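Local coordinates for protein thiol peroxidase (Aquifex aeolicus, PDB 2YZH) that probably reduces hydrogen peroxide and organic hydroperoxides with electrons from thioredoxin, as a peroxiredoxin of the Tpx subfamily that protects the cell against oxidative stress, at residues 114-117 / 118-121; 72-75 / 76-79. All blocks are in the same frame, centred on the assembly; numbering follows the deposited sequence.

Interaction 1. Residues 114-117 / 118-121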
ATOM      1  N   ARG D 114      -5.969  -0.312  -4.827  1.00 10.58           N
ATOM      2  CA  ARG D 114      -6.913  -0.119  -3.732  1.00 12.63           C
ATOM      3  C   ARG D 114      -7.435   1.310  -3.763  1.00 12.25           C
ATOM      4  O   ARG D 114      -7.493   1.998  -2.736  1.00 12.97           O
ATOM      5  CB  ARG D 114      -6.256  -0.415  -2.378  1.00 13.39           C
ATOM      6  CG  ARG D 114      -7.272  -0.645  -1.262  1.00 16.20           C
ATOM      7  CD  ARG D 114      -6.622  -1.175   0.017  1.00 19.32           C
ATOM      8  NE  ARG D 114      -5.794  -0.167   0.676  1.00 18.73           N
ATOM      9  CZ  ARG D 114      -5.123  -0.379   1.805  1.00 22.94           C
ATOM     10  NH1 ARG D 114      -5.181  -1.566   2.396  1.00 22.79           N
ATOM     11  NH2 ARG D 114      -4.406   0.595   2.351  1.00 21.39           N
ATOM     12  N   ASP D 115      -7.823   1.755  -4.954  1.00 10.14           N
ATOM     13  CA  ASP D 115      -8.339   3.108  -5.123  1.00  9.41           C
ATOM     14  C   ASP D 115      -9.690   3.323  -4.458  1.00  9.33           C
ATOM     15  O   ASP D 115     -10.063   4.458  -4.186  1.00  9.87           O
ATOM     16  CB  ASP D 115      -8.460   3.465  -6.610  1.00 10.70           C
ATOM     17  CG  ASP D 115      -7.139   3.922  -7.207  1.00 12.87           C
ATOM     18  OD1 ASP D 115      -6.392   4.637  -6.506  1.00  9.94           O
ATOM     19  OD2 ASP D 115      -6.858   3.585  -8.375  1.00 13.11           O
ATOM     20  N   MET D 116     -10.432   2.250  -4.189  1.00  9.68           N
ATOM     21  CA  MET D 116     -11.736   2.437  -3.570  1.00 10.94           C
ATOM     22  C   MET D 116     -11.635   3.005  -2.156  1.00 11.30           C
ATOM     23  O   MET D 116     -12.647   3.344  -1.546  1.00 10.54           O
ATOM     24  CB  MET D 116     -12.547   1.136  -3.594  1.00 11.42           C
ATOM     25  CG  MET D 116     -12.946   0.708  -5.011  1.00  9.42           C
ATOM     26  SD  MET D 116     -13.651   2.068  -6.018  1.00 13.77           S
ATOM     27  CE  MET D 116     -15.286   2.272  -5.274  1.00 12.84           C
ATOM     28  N   GLU D 117     -10.415   3.106  -1.629  1.00 10.68           N
ATOM     29  CA  GLU D 117     -10.231   3.709  -0.311  1.00 10.34           C
ATOM     30  C   GLU D 117     -10.704   5.157  -0.456  1.00 12.21           C
ATOM     31  O   GLU D 117     -11.165   5.783   0.508  1.00 10.45           O
ATOM     32  CB  GLU D 117      -8.748   3.723   0.095  1.00 12.67           C
ATOM     33  CG  GLU D 117      -8.499   4.395   1.452  1.00 13.42           C
ATOM     34  CD  GLU D 117      -7.024   4.576   1.780  1.00 18.23           C
ATOM     35  OE1 GLU D 117      -6.215   3.698   1.414  1.00 19.28           O
ATOM     36  OE2 GLU D 117      -6.676   5.590   2.424  1.00 20.01           O
ATOM     37  N   LYS D 118     -10.586   5.686  -1.673  1.00  8.99           N
ATOM     38  CA  LYS D 118     -10.979   7.066  -1.946  1.00 10.18           C
ATOM     39  C   LYS D 118     -12.487   7.274  -1.875  1.00 10.83           C
ATOM     40  O   LYS D 118     -12.963   8.411  -1.896  1.00 10.77           O
ATOM     41  CB  LYS D 118     -10.449   7.506  -3.318  1.00 10.93           C
ATOM     42  CG  LYS D 118      -8.924   7.594  -3.365  1.00 11.01           C
ATOM     43  CD  LYS D 118      -8.408   7.698  -4.789  1.00 11.23           C
ATOM     44  CE  LYS D 118      -6.885   7.693  -4.803  1.00 12.00           C
ATOM     45  NZ  LYS D 118      -6.349   7.494  -6.177  1.00  9.68           N
ATOM     46  N   TYR D 119     -13.233   6.177  -1.785  1.00  9.55           N
ATOM     47  CA  TYR D 119     -14.684   6.246  -1.694  1.00 10.97           C
ATOM     48  C   TYR D 119     -15.160   6.036  -0.261  1.00 12.43           C
ATOM     49  O   TYR D 119     -16.363   5.990   0.003  1.00 12.37           O
ATOM     50  CB  TYR D 119     -15.336   5.210  -2.621  1.00  9.34           C
ATOM     51  CG  TYR D 119     -15.458   5.667  -4.065  1.00 11.60           C
ATOM     52  CD1 TYR D 119     -14.340   5.752  -4.893  1.00 10.74           C
ATOM     53  CD2 TYR D 119     -16.698   6.025  -4.598  1.00 12.18           C
ATOM     54  CE1 TYR D 119     -14.455   6.183  -6.219  1.00 12.18           C
ATOM     55  CE2 TYR D 119     -16.821   6.457  -5.918  1.00 13.73           C
ATOM     56  CZ  TYR D 119     -15.697   6.533  -6.722  1.00 11.88           C
ATOM     57  OH  TYR D 119     -15.822   6.971  -8.024  1.00 13.82           O
ATOM     58  N   GLY D 120     -14.210   5.903   0.660  1.00 11.43           N
ATOM     59  CA  GLY D 120     -14.552   5.720   2.059  1.00 12.55           C
ATOM     60  C   GLY D 120     -15.162   4.378   2.425  1.00 12.41           C
ATOM     61  O   GLY D 120     -15.855   4.275   3.437  1.00 11.64           O
ATOM     62  N   VAL D 121     -14.901   3.348   1.625  1.00 10.74           N
ATOM     63  CA  VAL D 121     -15.457   2.032   1.910  1.00 10.98           C
ATOM     64  C   VAL D 121     -14.425   0.974   2.296  1.00 10.64           C
ATOM     65  O   VAL D 121     -14.758  -0.203   2.421  1.00 11.69           O
ATOM     66  CB  VAL D 121     -16.324   1.525   0.725  1.00 13.85           C
ATOM     67  CG1 VAL D 121     -17.535   2.435   0.552  1.00 15.41           C
ATOM     68  CG2 VAL D 121     -15.511   1.493  -0.555  1.00 12.27           C
TER
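Over one face of the Tyr119 ring lies the methyl end of Met116, its CE 3.8 Å from the ring centroid and displaced toward the rim, a CH-pi contact. Met116 SD sits obliquely to the same ring, 4.5 Å from the centroid, which makes this a Met-aromatic pair. Phe137 meets Tyr119 edge-to-face, and Tyr119 OH bonds to Pro28 O. A short 3-10 helix, 115-119, in the loop between strands 106-109 and 135-139 of the thioredoxin fold, brings these two side chains, three residues apart, to the same side. Met116 needs two bends to reach the ring, at chi2 (-47°) and chi3 (-73°). Three backbone bonds of i to i+3 spacing hold the turn: Lys118 N to Asp115 O, Tyr119 N to Met116 O, and Gly120 N to Glu117 O, the last at 3.1 Å.

A second flat group in the contact is the Asp115 carboxylate. Lys118 runs alongside it, extended beyond CG, and its NZ approaches Asp115 OD1 from above the carboxylate plane, forming a salt bridge of 2.9 Å. Across the subunit interface the pairing is reciprocal: Lys118 NZ also bridges to Asp115 OD2 of the second subunit, while Asp115 OD2 receives Lys118 NZ from that same subunit as well as Val31 N of its own chain. A methionine at Lys118 in every copy would probably leave Asp115 without its lysine partners on both sides of the interface. Val121 CG2 packs 3.6 Å from Met116 O.

Interaction 2. Residues 72-75 / 76-79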
ATOM      1  N   GLU D  72     -29.361  -9.165 -13.095  1.00 27.36           N
ATOM      2  CA  GLU D  72     -30.723  -9.377 -13.580  1.00 27.83           C
ATOM      3  C   GLU D  72     -31.494  -8.088 -13.841  1.00 27.79           C
ATOM      4  O   GLU D  72     -32.001  -7.871 -14.942  1.00 25.88           O
ATOM      5  CB  GLU D  72     -31.516 -10.208 -12.572  1.00 29.92           C
ATOM      6  CG  GLU D  72     -31.141 -11.670 -12.505  1.00 35.27           C
ATOM      7  CD  GLU D  72     -31.803 -12.373 -11.336  1.00 38.23           C
ATOM      8  OE1 GLU D  72     -33.025 -12.187 -11.144  1.00 39.43           O
ATOM      9  OE2 GLU D  72     -31.104 -13.115 -10.612  1.00 41.22           O
ATOM     10  N   ILE D  73     -31.584  -7.239 -12.820  1.00 27.70           N
ATOM     11  CA  ILE D  73     -32.332  -5.988 -12.916  1.00 29.95           C
ATOM     12  C   ILE D  73     -31.754  -4.901 -13.816  1.00 30.82           C
ATOM     13  O   ILE D  73     -32.465  -3.965 -14.188  1.00 30.27           O
ATOM     14  CB  ILE D  73     -32.576  -5.383 -11.515  1.00 32.06           C
ATOM     15  CG1 ILE D  73     -31.243  -5.110 -10.818  1.00 33.19           C
ATOM     16  CG2 ILE D  73     -33.425  -6.335 -10.680  1.00 32.87           C
ATOM     17  CD1 ILE D  73     -31.395  -4.555  -9.412  1.00 33.25           C
ATOM     18  N   MET D  74     -30.476  -5.012 -14.166  1.00 30.45           N
ATOM     19  CA  MET D  74     -29.856  -4.018 -15.038  1.00 31.27           C
ATOM     20  C   MET D  74     -29.807  -4.536 -16.475  1.00 30.67           C
ATOM     21  O   MET D  74     -29.323  -3.851 -17.373  1.00 31.38           O
ATOM     22  CB  MET D  74     -28.432  -3.698 -14.570  1.00 32.37           C
ATOM     23  CG  MET D  74     -28.320  -3.127 -13.165  1.00 33.83           C
ATOM     24  SD  MET D  74     -29.240  -1.600 -12.913  1.00 39.17           S
ATOM     25  CE  MET D  74     -28.182  -0.400 -13.694  1.00 38.66           C
ATOM     26  N   ALA D  75     -30.314  -5.747 -16.685  1.00 29.56           N
ATOM     27  CA  ALA D  75     -30.314  -6.369 -18.008  1.00 28.84           C
ATOM     28  C   ALA D  75     -30.896  -5.483 -19.110  1.00 28.24           C
ATOM     29  O   ALA D  75     -32.024  -5.006 -19.008  1.00 26.60           O
ATOM     30  CB  ALA D  75     -31.074  -7.692 -17.958  1.00 28.58           C
ATOM     31  N   GLY D  76     -30.105  -5.266 -20.158  1.00 28.77           N
ATOM     32  CA  GLY D  76     -30.549  -4.468 -21.290  1.00 26.90           C
ATOM     33  C   GLY D  76     -30.726  -2.971 -21.103  1.00 26.87           C
ATOM     34  O   GLY D  76     -31.125  -2.283 -22.043  1.00 26.45           O
ATOM     35  N   MET D  77     -30.425  -2.447 -19.920  1.00 25.28           N
ATOM     36  CA  MET D  77     -30.600  -1.016 -19.683  1.00 25.21           C
ATOM     37  C   MET D  77     -29.617  -0.164 -20.487  1.00 23.59           C
ATOM     38  O   MET D  77     -28.416  -0.416 -20.480  1.00 22.45           O
ATOM     39  CB  MET D  77     -30.458  -0.708 -18.189  1.00 28.63           C
ATOM     40  CG  MET D  77     -31.070   0.621 -17.782  1.00 31.08           C
ATOM     41  SD  MET D  77     -31.079   0.866 -15.994  1.00 38.40           S
ATOM     42  CE  MET D  77     -32.281  -0.363 -15.490  1.00 33.41           C
ATOM     43  N   GLU D  78     -30.137   0.849 -21.173  1.00 22.30           N
ATOM     44  CA  GLU D  78     -29.307   1.738 -21.989  1.00 21.99           C
ATOM     45  C   GLU D  78     -28.798   2.924 -21.165  1.00 21.18           C
ATOM     46  O   GLU D  78     -29.397   3.295 -20.158  1.00 21.63           O
ATOM     47  CB  GLU D  78     -30.114   2.287 -23.174  1.00 20.22           C
ATOM     48  CG  GLU D  78     -30.888   1.260 -24.018  1.00 22.46           C
ATOM     49  CD  GLU D  78     -29.997   0.365 -24.873  1.00 22.19           C
ATOM     50  OE1 GLU D  78     -28.870   0.779 -25.214  1.00 21.19           O
ATOM     51  OE2 GLU D  78     -30.437  -0.753 -25.220  1.00 21.90           O
ATOM     52  N   GLY D  79     -27.689   3.514 -21.606  1.00 19.52           N
ATOM     53  CA  GLY D  79     -27.140   4.678 -20.932  1.00 19.82           C
ATOM     54  C   GLY D  79     -26.543   4.506 -19.547  1.00 20.77           C
ATOM     55  O   GLY D  79     -26.416   5.485 -18.808  1.00 21.06           O
TER
HETATM   56  O   HOH W   1     -27.008  -2.182 -19.316  1.00 31.94           O
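Met74 and Met77 meet sulfur to methyl: Met74 CE lies 3.9 Å from Met77 SD, and Met77 CE comes back to within 4.2 Å of Met74 SD. This is the compact side of the contact. Met74, buried, is bent at chi2 and chi3 and packs on Val80 and Val82 of strand 80-86. Met77 takes a different shape: CG is anti to the backbone N (chi1 -161°) and the chain stays straight until chi3, which carries CE to 3.8 Å from Ile73 O and sets the side chain against Val167 and Lys168 of helix 160-170. In the backbone, Met77 N donates a nearly straight bond to Met74 O, 3.1 Å long, with the N-H above the carbonyl plane.

The solvent side is looser. Ala75 and Gly76 form the exposed corner. Gly76 has positive phi (70°), and a first side-chain carbon there would run into Ala75 O. A water lies beside Met77 O and reaches Met74 O by a weak bond of 3.5 Å.

The four residues 74-77 make a type II beta turn with glycine in its third position. It follows the end of helix 61-73 and leads to strand 80-86, the second, parallel strand of the beta-alpha-beta unit that runs from strand 49-54 through helix 61-73 in this thioredoxin fold.

Interactions 1 and 2 do not touch: their centres are 26 Å apart, their nearest atoms about 15 Å, and they lie on opposite sides of the chain's centre. What connects them is the central sheet. Interaction 1 leans on strands 30-34, 49-54 and 135-139 and reaches two neighbouring subunits, whereas interaction 2 is a turn at the protein surface, held to strand 80-86 and helix 160-170 of its own chain. Both lie away from Cys63, the predicted peroxidatic cysteine, although helix 61-73 carries that residue near its start and runs into interaction 2 at its other end. The predicted Cys63-Cys97 disulfide is not formed in this model.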